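Local coordinates for protein cytochrome P450 (Rhodococcus erythropolis, PDB 3WEC) that hydroxylates the quinoline nitrogen of an aurachin RE precursor at a heme iron, probably as a monooxygenase, a step essential for the antibiotic activity of aurachins, at residues C145-V149 with P402-V407; T261-L266 with L371-L375; E297-E302 with M397-G401. One frame throughout, in Å; residues are numbered along the deposited sequence.

Contact 1. Residues C145-V149 with P402-V407; sequences CTDAV and PETLSV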
ATOM      1  N   CYS A 145       7.002  24.135  -2.663  1.00 64.64           N
ATOM      2  CA  CYS A 145       6.067  23.621  -1.713  1.00 62.46           C
ATOM      3  C   CYS A 145       6.649  23.824  -0.331  1.00 62.32           C
ATOM      4  O   CYS A 145       7.853  24.023  -0.183  1.00 62.56           O
ATOM      5  CB  CYS A 145       5.763  22.147  -2.001  1.00 58.78           C
ATOM      6  SG  CYS A 145       7.111  20.988  -1.644  1.00 57.23           S
ATOM      7  N   THR A 146       5.775  23.802   0.669  1.00 61.90           N
ATOM      8  CA  THR A 146       6.170  23.783   2.069  1.00 61.23           C
ATOM      9  C   THR A 146       6.213  22.336   2.583  1.00 56.78           C
ATOM     10  O   THR A 146       7.149  21.935   3.270  1.00 56.91           O
ATOM     11  CB  THR A 146       5.193  24.604   2.935  1.00 64.12           C
ATOM     12  OG1 THR A 146       5.241  25.986   2.551  1.00 68.07           O
ATOM     13  CG2 THR A 146       5.542  24.484   4.417  1.00 64.40           C
ATOM     14  N   ASP A 147       5.189  21.561   2.238  1.00 53.51           N
ATOM     15  CA  ASP A 147       5.092  20.169   2.648  1.00 49.22           C
ATOM     16  C   ASP A 147       4.952  19.292   1.421  1.00 46.73           C
ATOM     17  O   ASP A 147       3.966  19.389   0.689  1.00 45.97           O
ATOM     18  CB  ASP A 147       3.915  19.964   3.606  1.00 48.02           C
ATOM     19  CG  ASP A 147       3.616  18.488   3.867  1.00 44.63           C
ATOM     20  OD1 ASP A 147       4.550  17.694   4.065  1.00 43.06           O
ATOM     21  OD2 ASP A 147       2.429  18.114   3.876  1.00 43.12           O
ATOM     22  N   ALA A 148       5.967  18.457   1.191  1.00 45.51           N
ATOM     23  CA  ALA A 148       5.993  17.560   0.048  1.00 43.23           C
ATOM     24  C   ALA A 148       5.006  16.450   0.238  1.00 40.15           C
ATOM     25  O   ALA A 148       4.619  15.818  -0.754  1.00 39.97           O
ATOM     26  CB  ALA A 148       7.389  16.991  -0.179  1.00 42.90           C
ATOM     27  N   VAL A 149       4.593  16.165   1.484  1.00 38.77           N
ATOM     28  CA  VAL A 149       3.555  15.135   1.640  1.00 35.98           C
ATOM     29  C   VAL A 149       2.195  15.575   1.094  1.00 36.74           C
ATOM     30  O   VAL A 149       1.641  14.901   0.200  1.00 35.96           O
ATOM     31  CB  VAL A 149       3.445  14.474   3.038  1.00 35.16           C
ATOM     32  CG1 VAL A 149       2.370  13.396   3.009  1.00 31.96           C
ATOM     33  CG2 VAL A 149       4.773  13.848   3.470  1.00 34.27           C
ATOM     34  N   PRO A 402       6.203   9.420   5.889  1.00 34.29           N
ATOM     35  CA  PRO A 402       6.213  10.703   6.603  1.00 35.92           C
ATOM     36  C   PRO A 402       4.850  11.439   6.599  1.00 36.92           C
ATOM     37  O   PRO A 402       4.086  11.381   5.618  1.00 33.77           O
ATOM     38  CB  PRO A 402       7.273  11.498   5.829  1.00 36.08           C
ATOM     39  CG  PRO A 402       7.220  10.907   4.437  1.00 33.89           C
ATOM     40  CD  PRO A 402       7.095   9.448   4.710  1.00 32.80           C
ATOM     41  N   GLU A 403       4.588  12.155   7.695  1.00 39.93           N
ATOM     42  CA  GLU A 403       3.371  12.955   7.868  1.00 43.07           C
ATOM     43  C   GLU A 403       3.488  14.287   7.115  1.00 43.29           C
ATOM     44  O   GLU A 403       2.536  14.722   6.489  1.00 42.25           O
ATOM     45  CB  GLU A 403       3.098  13.185   9.402  1.00 47.97           C
ATOM     46  CG  GLU A 403       1.994  14.179   9.771  1.00 51.54           C
ATOM     47  CD  GLU A 403       1.124  13.727  10.944  1.00 56.08           C
ATOM     48  OE1 GLU A 403       1.175  14.369  12.028  1.00 60.05           O
ATOM     49  OE2 GLU A 403       0.363  12.731  10.772  1.00 56.72           O
ATOM     50  N   THR A 404       4.651  14.932   7.262  1.00 45.32           N
ATOM     51  CA  THR A 404       5.041  16.200   6.634  1.00 46.91           C
ATOM     52  C   THR A 404       6.471  16.020   6.083  1.00 46.82           C
ATOM     53  O   THR A 404       7.156  15.045   6.426  1.00 45.60           O
ATOM     54  CB  THR A 404       5.029  17.439   7.598  1.00 50.49           C
ATOM     55  OG1 THR A 404       6.072  17.350   8.583  1.00 52.15           O
ATOM     56  CG2 THR A 404       3.665  17.702   8.264  1.00 51.51           C
ATOM     57  N   LEU A 405       6.937  16.941   5.238  1.00 47.26           N
ATOM     58  CA  LEU A 405       8.277  16.788   4.649  1.00 47.77           C
ATOM     59  C   LEU A 405       8.735  18.110   4.050  1.00 50.08           C
ATOM     60  O   LEU A 405       8.042  18.680   3.195  1.00 50.01           O
ATOM     61  CB  LEU A 405       8.271  15.655   3.598  1.00 45.35           C
ATOM     62  CG  LEU A 405       9.605  15.004   3.198  1.00 46.17           C
ATOM     63  CD1 LEU A 405      10.277  14.262   4.362  1.00 46.18           C
ATOM     64  CD2 LEU A 405       9.380  14.061   2.026  1.00 43.64           C
ATOM     65  N   SER A 406       9.851  18.643   4.550  1.00 52.10           N
ATOM     66  CA  SER A 406      10.462  19.835   3.951  1.00 55.23           C
ATOM     67  C   SER A 406      11.611  19.391   3.093  1.00 54.21           C
ATOM     68  O   SER A 406      12.514  18.718   3.578  1.00 54.88           O
ATOM     69  CB  SER A 406      10.981  20.783   5.019  1.00 58.59           C
ATOM     70  OG  SER A 406      10.114  20.649   6.114  1.00 59.39           O
ATOM     71  N   VAL A 407      11.569  19.737   1.814  1.00 53.24           N
ATOM     72  CA  VAL A 407      12.646  19.330   0.927  1.00 52.38           C
ATOM     73  C   VAL A 407      13.264  20.531   0.265  1.00 54.58           C
ATOM     74  O   VAL A 407      12.563  21.412  -0.241  1.00 55.54           O
ATOM     75  CB  VAL A 407      12.245  18.229  -0.102  1.00 48.93           C
ATOM     76  CG1 VAL A 407      10.936  17.541   0.275  1.00 46.32           C
ATOM     77  CG2 VAL A 407      12.174  18.763  -1.514  1.00 49.83           C
TER
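Asp147 OD1 is gripped by two backbone amides, one from each segment: Leu405 N at 2.8 Å and Val149 N at 3.0 Å. Both bonds are weak and bent. The second makes Asp147 the N-cap of helix 148-153 in the P450 fold, while the first ties that cap to the loop leading into strand 407-410. With CG anti to the backbone N, a chi1 of 170° brings OD1 to both amides. The other oxygen, OD2, accepts from Ser150 OG, so both oxygens are engaged and the carboxylate's rotation is probably held. An aspartate suits this place because its short chain can reach amides that have no carbonyl one turn earlier, and its negative charge would be favoured by the helix start. The helix amide before Val149 is served by the loop instead: Ala148 N donates to Leu405 O at 2.9 Å in a nearly straight bond of 170°, and Asp147 CA lends a C-H contact to the same oxygen.

Beside these polar links small apolar groups close the joint. Ala148 CB, compact enough to let the backbones approach, lies 3.6 Å from Val407 CG1. The branched Val149 packs along the loop, with Pro402 against it; the Val149 CG2 methyl meets Leu405 CB at 3.9 Å and approaches Pro402 O to 3.3 Å.

Contact 2. Residues T261-L266 with L371-L375; sequences TIGNML and LQHFL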
ATOM      1  N   THR A 261       5.473   6.022  -0.439  1.00 26.43           N
ATOM      2  CA  THR A 261       6.653   5.701  -1.205  1.00 27.79           C
ATOM      3  C   THR A 261       7.333   6.895  -1.868  1.00 29.57           C
ATOM      4  O   THR A 261       8.531   6.897  -1.992  1.00 32.47           O
ATOM      5  CB  THR A 261       6.362   4.636  -2.290  1.00 26.94           C
ATOM      6  OG1 THR A 261       5.779   3.492  -1.662  1.00 25.98           O
ATOM      7  CG2 THR A 261       7.655   4.231  -2.961  1.00 28.04           C
ATOM      8  N   ILE A 262       6.567   7.876  -2.344  1.00 29.87           N
ATOM      9  CA  ILE A 262       7.123   9.106  -2.846  1.00 31.18           C
ATOM     10  C   ILE A 262       7.894   9.803  -1.705  1.00 32.70           C
ATOM     11  O   ILE A 262       9.020  10.290  -1.915  1.00 33.35           O
ATOM     12  CB  ILE A 262       5.991  10.091  -3.284  1.00 31.16           C
ATOM     13  CG1 ILE A 262       5.080   9.460  -4.311  1.00 30.74           C
ATOM     14  CG2 ILE A 262       6.565  11.447  -3.729  1.00 32.88           C
ATOM     15  CD1 ILE A 262       5.216  10.033  -5.691  1.00 32.85           C
ATOM     16  N   GLY A 263       7.276   9.869  -0.509  1.00 30.98           N
ATOM     17  CA  GLY A 263       7.943  10.502   0.649  1.00 33.09           C
ATOM     18  C   GLY A 263       9.225   9.796   1.077  1.00 33.98           C
ATOM     19  O   GLY A 263      10.267  10.427   1.218  1.00 36.11           O
ATOM     20  N   ASN A 264       9.124   8.481   1.253  1.00 33.24           N
ATOM     21  CA  ASN A 264      10.253   7.604   1.549  1.00 34.92           C
ATOM     22  C   ASN A 264      11.344   7.641   0.468  1.00 36.93           C
ATOM     23  O   ASN A 264      12.502   7.570   0.791  1.00 38.73           O
ATOM     24  CB  ASN A 264       9.739   6.163   1.718  1.00 32.56           C
ATOM     25  CG  ASN A 264       9.014   5.950   3.028  1.00 32.52           C
ATOM     26  OD1 ASN A 264       9.072   6.786   3.978  1.00 32.52           O
ATOM     27  ND2 ASN A 264       8.340   4.825   3.117  1.00 30.48           N
ATOM     28  N   MET A 265      10.957   7.735  -0.809  1.00 37.38           N
ATOM     29  CA  MET A 265      11.936   7.840  -1.906  1.00 40.08           C
ATOM     30  C   MET A 265      12.781   9.076  -1.716  1.00 41.79           C
ATOM     31  O   MET A 265      14.020   9.028  -1.770  1.00 44.03           O
ATOM     32  CB  MET A 265      11.244   7.914  -3.272  1.00 40.36           C
ATOM     33  CG  MET A 265      12.227   7.946  -4.429  1.00 42.69           C
ATOM     34  SD  MET A 265      11.395   8.076  -6.006  1.00 44.26           S
ATOM     35  CE  MET A 265      10.955   6.376  -6.304  1.00 43.01           C
ATOM     36  N   LEU A 266      12.083  10.178  -1.469  1.00 41.23           N
ATOM     37  CA  LEU A 266      12.681  11.476  -1.153  1.00 42.52           C
ATOM     38  C   LEU A 266      13.690  11.437   0.033  1.00 43.10           C
ATOM     39  O   LEU A 266      14.863  11.786  -0.120  1.00 44.66           O
ATOM     40  CB  LEU A 266      11.544  12.479  -0.915  1.00 41.60           C
ATOM     41  CG  LEU A 266      11.084  13.418  -2.039  1.00 43.36           C
ATOM     42  CD1 LEU A 266      11.793  13.242  -3.399  1.00 44.67           C
ATOM     43  CD2 LEU A 266       9.588  13.469  -2.212  1.00 39.21           C
ATOM     44  N   LEU A 371       5.868   5.492 -10.129  1.00 33.69           N
ATOM     45  CA  LEU A 371       7.043   5.709  -9.335  1.00 34.46           C
ATOM     46  C   LEU A 371       8.235   5.943 -10.248  1.00 37.15           C
ATOM     47  O   LEU A 371       9.063   6.791  -9.946  1.00 39.19           O
ATOM     48  CB  LEU A 371       7.271   4.516  -8.377  1.00 31.84           C
ATOM     49  CG  LEU A 371       6.336   4.489  -7.149  1.00 29.47           C
ATOM     50  CD1 LEU A 371       6.470   3.180  -6.377  1.00 28.07           C
ATOM     51  CD2 LEU A 371       6.557   5.672  -6.229  1.00 29.08           C
ATOM     52  N   GLN A 372       8.280   5.213 -11.367  1.00 38.25           N
ATOM     53  CA  GLN A 372       9.330   5.347 -12.407  1.00 40.91           C
ATOM     54  C   GLN A 372       9.306   6.646 -13.145  1.00 42.61           C
ATOM     55  O   GLN A 372      10.377   7.235 -13.357  1.00 45.68           O
ATOM     56  CB  GLN A 372       9.236   4.236 -13.441  1.00 42.28           C
ATOM     57  CG  GLN A 372       9.582   2.894 -12.830  1.00 42.49           C
ATOM     58  CD  GLN A 372       9.247   1.754 -13.733  1.00 42.84           C
ATOM     59  OE1 GLN A 372       8.765   1.958 -14.851  1.00 45.26           O
ATOM     60  NE2 GLN A 372       9.513   0.540 -13.268  1.00 42.27           N
ATOM     61  N   HIS A 373       8.119   7.083 -13.567  1.00 40.76           N
ATOM     62  CA  HIS A 373       7.979   8.407 -14.189  1.00 42.64           C
ATOM     63  C   HIS A 373       8.309   9.487 -13.205  1.00 41.87           C
ATOM     64  O   HIS A 373       8.818  10.544 -13.592  1.00 43.56           O
ATOM     65  CB  HIS A 373       6.556   8.665 -14.666  1.00 42.28           C
ATOM     66  CG  HIS A 373       6.196   7.961 -15.922  1.00 43.72           C
ATOM     67  ND1 HIS A 373       6.708   8.302 -17.106  1.00 47.16           N
ATOM     68  CD2 HIS A 373       5.302   6.927 -16.155  1.00 42.76           C
ATOM     69  CE1 HIS A 373       6.190   7.511 -18.062  1.00 48.18           C
ATOM     70  NE2 HIS A 373       5.325   6.666 -17.468  1.00 45.68           N
ATOM     71  N   PHE A 374       7.964   9.261 -11.936  1.00 38.17           N
ATOM     72  CA  PHE A 374       8.239  10.284 -10.932  1.00 37.54           C
ATOM     73  C   PHE A 374       9.739  10.451 -10.735  1.00 39.63           C
ATOM     74  O   PHE A 374      10.219  11.579 -10.695  1.00 41.74           O
ATOM     75  CB  PHE A 374       7.586   9.977  -9.595  1.00 33.78           C
ATOM     76  CG  PHE A 374       7.879  11.008  -8.529  1.00 33.13           C
ATOM     77  CD1 PHE A 374       7.071  12.118  -8.389  1.00 33.54           C
ATOM     78  CD2 PHE A 374       8.947  10.848  -7.655  1.00 32.53           C
ATOM     79  CE1 PHE A 374       7.322  13.066  -7.408  1.00 33.58           C
ATOM     80  CE2 PHE A 374       9.182  11.779  -6.661  1.00 32.94           C
ATOM     81  CZ  PHE A 374       8.395  12.903  -6.557  1.00 33.39           C
ATOM     82  N   LEU A 375      10.452   9.328 -10.589  1.00 39.48           N
ATOM     83  CA  LEU A 375      11.880   9.339 -10.363  1.00 41.88           C
ATOM     84  C   LEU A 375      12.626   9.930 -11.607  1.00 45.11           C
ATOM     85  O   LEU A 375      13.529  10.754 -11.447  1.00 46.79           O
ATOM     86  CB  LEU A 375      12.366   7.926 -10.016  1.00 41.49           C
ATOM     87  CG  LEU A 375      13.674   7.683  -9.245  1.00 43.30           C
ATOM     88  CD1 LEU A 375      14.340   6.403  -9.719  1.00 45.34           C
ATOM     89  CD2 LEU A 375      14.650   8.840  -9.270  1.00 44.93           C
TER
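Phe374 and Ile262 carry the heart of this helix-helix contact. The Ile262 CD1 methyl sits over the middle of one ring face, 4.0 Å from the centroid of Phe374 and only 13° off its normal, a clear CH-pi contact. The other branch of the same isoleucine, CG2, reaches the far end of the ring and touches Phe374 CZ at 3.7 Å. A beta-branched residue suits the place, since its two arms cover the ring along its length.

Met265 meets the ring differently. Its sulfur lies at the edge, 4.0 Å from Phe374 CD2, in a Met-aromatic contact, and the same SD rests 4.0 Å from Leu375 CG. The methionine runs straight out from its helix before bending at chi3 (-82°), which places Met265 CE 4.1 Å from Leu371 O. At the other end Thr261 CG2 packs on both methyls of Leu371, with CD2 at 3.7 Å. The threonine's hydroxyl, by contrast, bonds within its own helix to Thr257 O, so that its methyl is the part given to the interface.

No hydrogen bond crosses between the segments. Their axes stay 11.5 Å apart and are inclined by 39°, a wide gap that long or bulky side chains such as Met, Phe and Leu are able to span. Phe156 of helix 155-165 touches both Ile262 and Phe374, while Val139 of helix 128-141 also packs on the ring. Helix 286-296 touches Met265 through Val293 and Leu375 through Ala289. The contact thus joins the long helix 240-271 to helix 364-381, which follows the heme-ligating Cys361, inside the helical core of the P450 fold.

Contact 3. Residues E297-E302 with M397-G401; sequences EPPAHE and MGLRG. With AUI (3-[(2E,6E,9R)-9-hydroxy-3,7,11-trimethyldodeca-2,6,10-trien-1-yl]-2-methylquinolin-4(1H)-one), chain C.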
ATOM      1  N   GLU A 297      12.679   0.848   1.636  1.00 37.23           N
ATOM      2  CA  GLU A 297      11.715   1.584   2.436  1.00 35.97           C
ATOM      3  C   GLU A 297      10.294   1.316   1.928  1.00 33.63           C
ATOM      4  O   GLU A 297       9.702   2.173   1.283  1.00 32.88           O
ATOM      5  CB  GLU A 297      12.010   3.093   2.421  1.00 36.66           C
ATOM      6  CG  GLU A 297      13.228   3.546   3.233  1.00 39.26           C
ATOM      7  CD  GLU A 297      12.967   3.685   4.719  1.00 40.55           C
ATOM      8  OE1 GLU A 297      11.897   3.255   5.197  1.00 40.04           O
ATOM      9  OE2 GLU A 297      13.861   4.202   5.442  1.00 44.13           O
ATOM     10  N   PRO A 298       9.742   0.132   2.244  1.00 32.73           N
ATOM     11  CA  PRO A 298       8.425  -0.240   1.693  1.00 30.58           C
ATOM     12  C   PRO A 298       7.343   0.577   2.349  1.00 29.56           C
ATOM     13  O   PRO A 298       7.522   1.023   3.479  1.00 31.45           O
ATOM     14  CB  PRO A 298       8.302  -1.738   2.039  1.00 31.94           C
ATOM     15  CG  PRO A 298       9.569  -2.116   2.774  1.00 33.65           C
ATOM     16  CD  PRO A 298      10.226  -0.850   3.237  1.00 33.36           C
ATOM     17  N   PRO A 299       6.232   0.849   1.635  1.00 28.28           N
ATOM     18  CA  PRO A 299       5.235   1.700   2.295  1.00 26.94           C
ATOM     19  C   PRO A 299       4.400   0.892   3.309  1.00 27.91           C
ATOM     20  O   PRO A 299       3.897   1.458   4.310  1.00 27.92           O
ATOM     21  CB  PRO A 299       4.381   2.214   1.126  1.00 25.04           C
ATOM     22  CG  PRO A 299       4.498   1.130   0.096  1.00 26.39           C
ATOM     23  CD  PRO A 299       5.877   0.540   0.237  1.00 26.48           C
ATOM     24  N   ALA A 300       4.260  -0.413   3.049  1.00 26.66           N
ATOM     25  CA  ALA A 300       3.632  -1.316   3.986  1.00 28.67           C
ATOM     26  C   ALA A 300       4.686  -2.233   4.618  1.00 29.96           C
ATOM     27  O   ALA A 300       5.291  -3.031   3.918  1.00 29.59           O
ATOM     28  CB  ALA A 300       2.549  -2.146   3.305  1.00 27.98           C
ATOM     29  N   HIS A 301       4.883  -2.118   5.929  1.00 31.70           N
ATOM     30  CA  HIS A 301       5.819  -2.999   6.672  1.00 35.87           C
ATOM     31  C   HIS A 301       5.248  -4.357   6.987  1.00 37.77           C
ATOM     32  O   HIS A 301       6.000  -5.300   7.254  1.00 39.15           O
ATOM     33  CB  HIS A 301       6.373  -2.299   7.940  1.00 36.53           C
ATOM     34  CG  HIS A 301       7.529  -1.363   7.646  1.00 37.03           C
ATOM     35  ND1 HIS A 301       8.592  -1.226   8.475  1.00 39.01           N
ATOM     36  CD2 HIS A 301       7.769  -0.510   6.555  1.00 34.87           C
ATOM     37  CE1 HIS A 301       9.458  -0.331   7.947  1.00 38.67           C
ATOM     38  NE2 HIS A 301       8.947   0.114   6.781  1.00 35.62           N
ATOM     39  N   GLU A 302       3.915  -4.453   6.982  1.00 38.87           N
ATOM     40  CA  GLU A 302       3.230  -5.753   7.103  1.00 42.55           C
ATOM     41  C   GLU A 302       2.083  -6.098   6.140  1.00 41.59           C
ATOM     42  O   GLU A 302       1.341  -5.221   5.668  1.00 38.76           O
ATOM     43  CB  GLU A 302       2.776  -6.003   8.520  1.00 46.32           C
ATOM     44  CG  GLU A 302       2.087  -4.855   9.210  1.00 48.00           C
ATOM     45  CD  GLU A 302       2.071  -5.087  10.712  1.00 52.43           C
ATOM     46  OE1 GLU A 302       3.072  -5.630  11.225  1.00 54.61           O
ATOM     47  OE2 GLU A 302       1.063  -4.767  11.377  1.00 54.91           O
ATOM     48  N   MET A 397      -0.660   1.081  12.252  1.00 50.87           N
ATOM     49  CA  MET A 397      -0.096  -0.219  12.635  1.00 51.39           C
ATOM     50  C   MET A 397       0.812  -0.854  11.588  1.00 46.72           C
ATOM     51  O   MET A 397       1.855  -1.387  11.940  1.00 48.32           O
ATOM     52  CB  MET A 397      -1.199  -1.195  13.047  1.00 52.99           C
ATOM     53  CG  MET A 397      -1.657  -1.003  14.480  1.00 59.43           C
ATOM     54  SD  MET A 397      -2.632  -2.386  15.133  1.00 64.25           S
ATOM     55  CE  MET A 397      -2.173  -3.702  13.962  1.00 58.88           C
ATOM     56  N   GLY A 398       0.405  -0.842  10.324  1.00 42.61           N
ATOM     57  CA  GLY A 398       1.161  -1.537   9.274  1.00 38.93           C
ATOM     58  C   GLY A 398       1.841  -0.673   8.201  1.00 35.99           C
ATOM     59  O   GLY A 398       2.668  -1.160   7.427  1.00 35.02           O
ATOM     60  N   LEU A 399       1.481   0.597   8.111  1.00 34.42           N
ATOM     61  CA  LEU A 399       2.019   1.463   7.021  1.00 33.34           C
ATOM     62  C   LEU A 399       3.087   2.394   7.550  1.00 33.23           C
ATOM     63  O   LEU A 399       3.088   2.728   8.730  1.00 35.86           O
ATOM     64  CB  LEU A 399       0.896   2.272   6.379  1.00 31.96           C
ATOM     65  CG  LEU A 399       0.089   1.785   5.158  1.00 31.72           C
ATOM     66  CD1 LEU A 399       0.169   0.309   4.852  1.00 30.89           C
ATOM     67  CD2 LEU A 399      -1.357   2.296   5.240  1.00 30.22           C
ATOM     68  N   ARG A 400       4.026   2.774   6.698  1.00 32.78           N
ATOM     69  CA  ARG A 400       5.084   3.682   7.108  1.00 33.45           C
ATOM     70  C   ARG A 400       5.427   4.689   6.029  1.00 32.56           C
ATOM     71  O   ARG A 400       5.688   4.347   4.854  1.00 30.96           O
ATOM     72  CB  ARG A 400       6.325   2.916   7.538  1.00 34.77           C
ATOM     73  CG  ARG A 400       7.385   3.798   8.193  1.00 36.27           C
ATOM     74  CD  ARG A 400       8.502   2.970   8.800  1.00 38.11           C
ATOM     75  NE  ARG A 400       9.522   3.801   9.400  1.00 40.71           N
ATOM     76  CZ  ARG A 400      10.623   4.201   8.785  1.00 40.85           C
ATOM     77  NH1 ARG A 400      11.518   4.950   9.421  1.00 42.56           N
ATOM     78  NH2 ARG A 400      10.835   3.837   7.541  1.00 39.66           N
ATOM     79  N   GLY A 401       5.368   5.951   6.443  1.00 32.99           N
ATOM     80  CA  GLY A 401       5.724   7.058   5.571  1.00 32.45           C
ATOM     81  C   GLY A 401       5.592   8.333   6.373  1.00 33.76           C
ATOM     82  O   GLY A 401       4.939   8.339   7.405  1.00 34.88           O
TER
HETATM   83  O13 AUI C 502      -3.820  -6.458   2.743  1.00 35.43           O
HETATM   84  C1  AUI C 502      -3.505  -5.477   2.030  1.00 35.28           C
HETATM   85  C4  AUI C 502      -4.458  -5.008   1.007  1.00 34.20           C
HETATM   86  C5  AUI C 502      -5.695  -5.627   0.850  1.00 32.99           C
HETATM   87  C6  AUI C 502      -6.591  -5.159  -0.110  1.00 34.19           C
HETATM   88  C7  AUI C 502      -6.205  -4.048  -0.873  1.00 35.55           C
HETATM   89  C8  AUI C 502      -4.981  -3.390  -0.743  1.00 31.29           C
HETATM   90  C9  AUI C 502      -4.057  -3.822   0.197  1.00 35.25           C
HETATM   91  N10 AUI C 502      -2.864  -3.178   0.377  1.00 32.21           N
HETATM   92  C3  AUI C 502      -1.937  -3.559   1.280  1.00 36.76           C
HETATM   93  C11 AUI C 502      -0.624  -2.805   1.423  1.00 31.93           C
HETATM   94  C2  AUI C 502      -2.205  -4.741   2.165  1.00 38.74           C
HETATM   95  C12 AUI C 502      -1.188  -5.161   3.193  1.00 35.85           C
HETATM   96  C14 AUI C 502      -1.099  -4.070   4.266  1.00 42.56           C
HETATM   97  C15 AUI C 502      -1.992  -3.422   5.061  1.00 42.98           C
HETATM   98  C26 AUI C 502      -3.495  -3.619   5.079  1.00 48.29           C
HETATM   99  C16 AUI C 502      -1.368  -2.391   5.967  1.00 43.44           C
HETATM  100  C17 AUI C 502      -1.494  -2.609   7.474  1.00 50.86           C
HETATM  101  C18 AUI C 502      -2.560  -3.600   7.851  1.00 49.58           C
HETATM  102  C19 AUI C 502      -2.712  -4.184   9.061  1.00 52.69           C
HETATM  103  C27 AUI C 502      -1.858  -3.897  10.271  1.00 51.74           C
HETATM  104  C20 AUI C 502      -3.863  -5.145   9.221  1.00 49.21           C
HETATM  105  C21 AUI C 502      -3.586  -6.590   8.790  1.00 47.32           C
HETATM  106  O28 AUI C 502      -4.849  -7.242   8.784  1.00 43.45           O
HETATM  107  C22 AUI C 502      -3.031  -6.789   7.394  1.00 45.17           C
HETATM  108  C23 AUI C 502      -3.704  -7.186   6.278  1.00 47.49           C
HETATM  109  C24 AUI C 502      -2.895  -7.341   5.037  1.00 43.02           C
HETATM  110  C25 AUI C 502      -5.188  -7.482   6.126  1.00 49.35           C
HETATM  111  O   HOH W   1       9.273   2.339   5.422  1.00 39.87           O
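Gly398 offers a bare CA that is pressed from two directions, 3.4 Å from Glu302 CG and 3.4 Å from C17 of the bound aurachin intermediate; lacking a side chain, it lets the ligand's tail lie directly on the backbone. Next to it, Ala300 and Leu399 form a single antiparallel bridge, a non-hydrogen-bonded pair flanked by Arg400 N to Pro299 O (2.7 Å) and His301 N to Gly398 O (2.8 Å). Both members of the pair face the substrate pocket: Leu399 CD1 touches Ala300 CB and comes within 3.3 Å of ligand C16, an apolar patch against the isoprenoid chain. The wall is not purely apolar, for Glu302 O approaches ligand C14 to 3.0 Å.

The polar side belongs to Arg400. A chi1 of -171° and an extended chain carry the guanidinium past His301, whose ring face receives the Arg400 CB hydrogens, out to Glu297. There NH2 forms a salt bridge with Glu297 OE1 (2.6 Å), carboxylate and guanidinium nearly coplanar. A water accepts from the same NH2, donates to Pro298 O and bonds His301 NE2 at 2.6 Å; His301 ND1 is hydrogen-bonded to Tyr30 OH. Tyr27 OH binds Glu297 OE1 as well, and Lys23 O takes Arg400 NE. Buried charges are therefore matched by opposite charge and by dipoles, which would favour ionised Glu297 and Arg400.

In the fold
Along the chain the first segments come in the order 145-149, 261-266, 297-302, and the second ones as 371-375, 397-401, 402-407, so contacts 2 and 3 interlock while contact 1 spans both. Residues 397-407 run on without a break, linking contact 3 at the substrate pocket to contact 1 near the surface, their centres about 18 Å apart. Contact 2 lies about 13 Å from contact 1 and 15 Å from contact 3. Its helix 240-271 touches both: Leu405 and Pro402 pack on it, and Asn264 ND2 probably bonds Arg400 O. The long helix thus connects the heme and pocket region with the outer loop before strand 407-410.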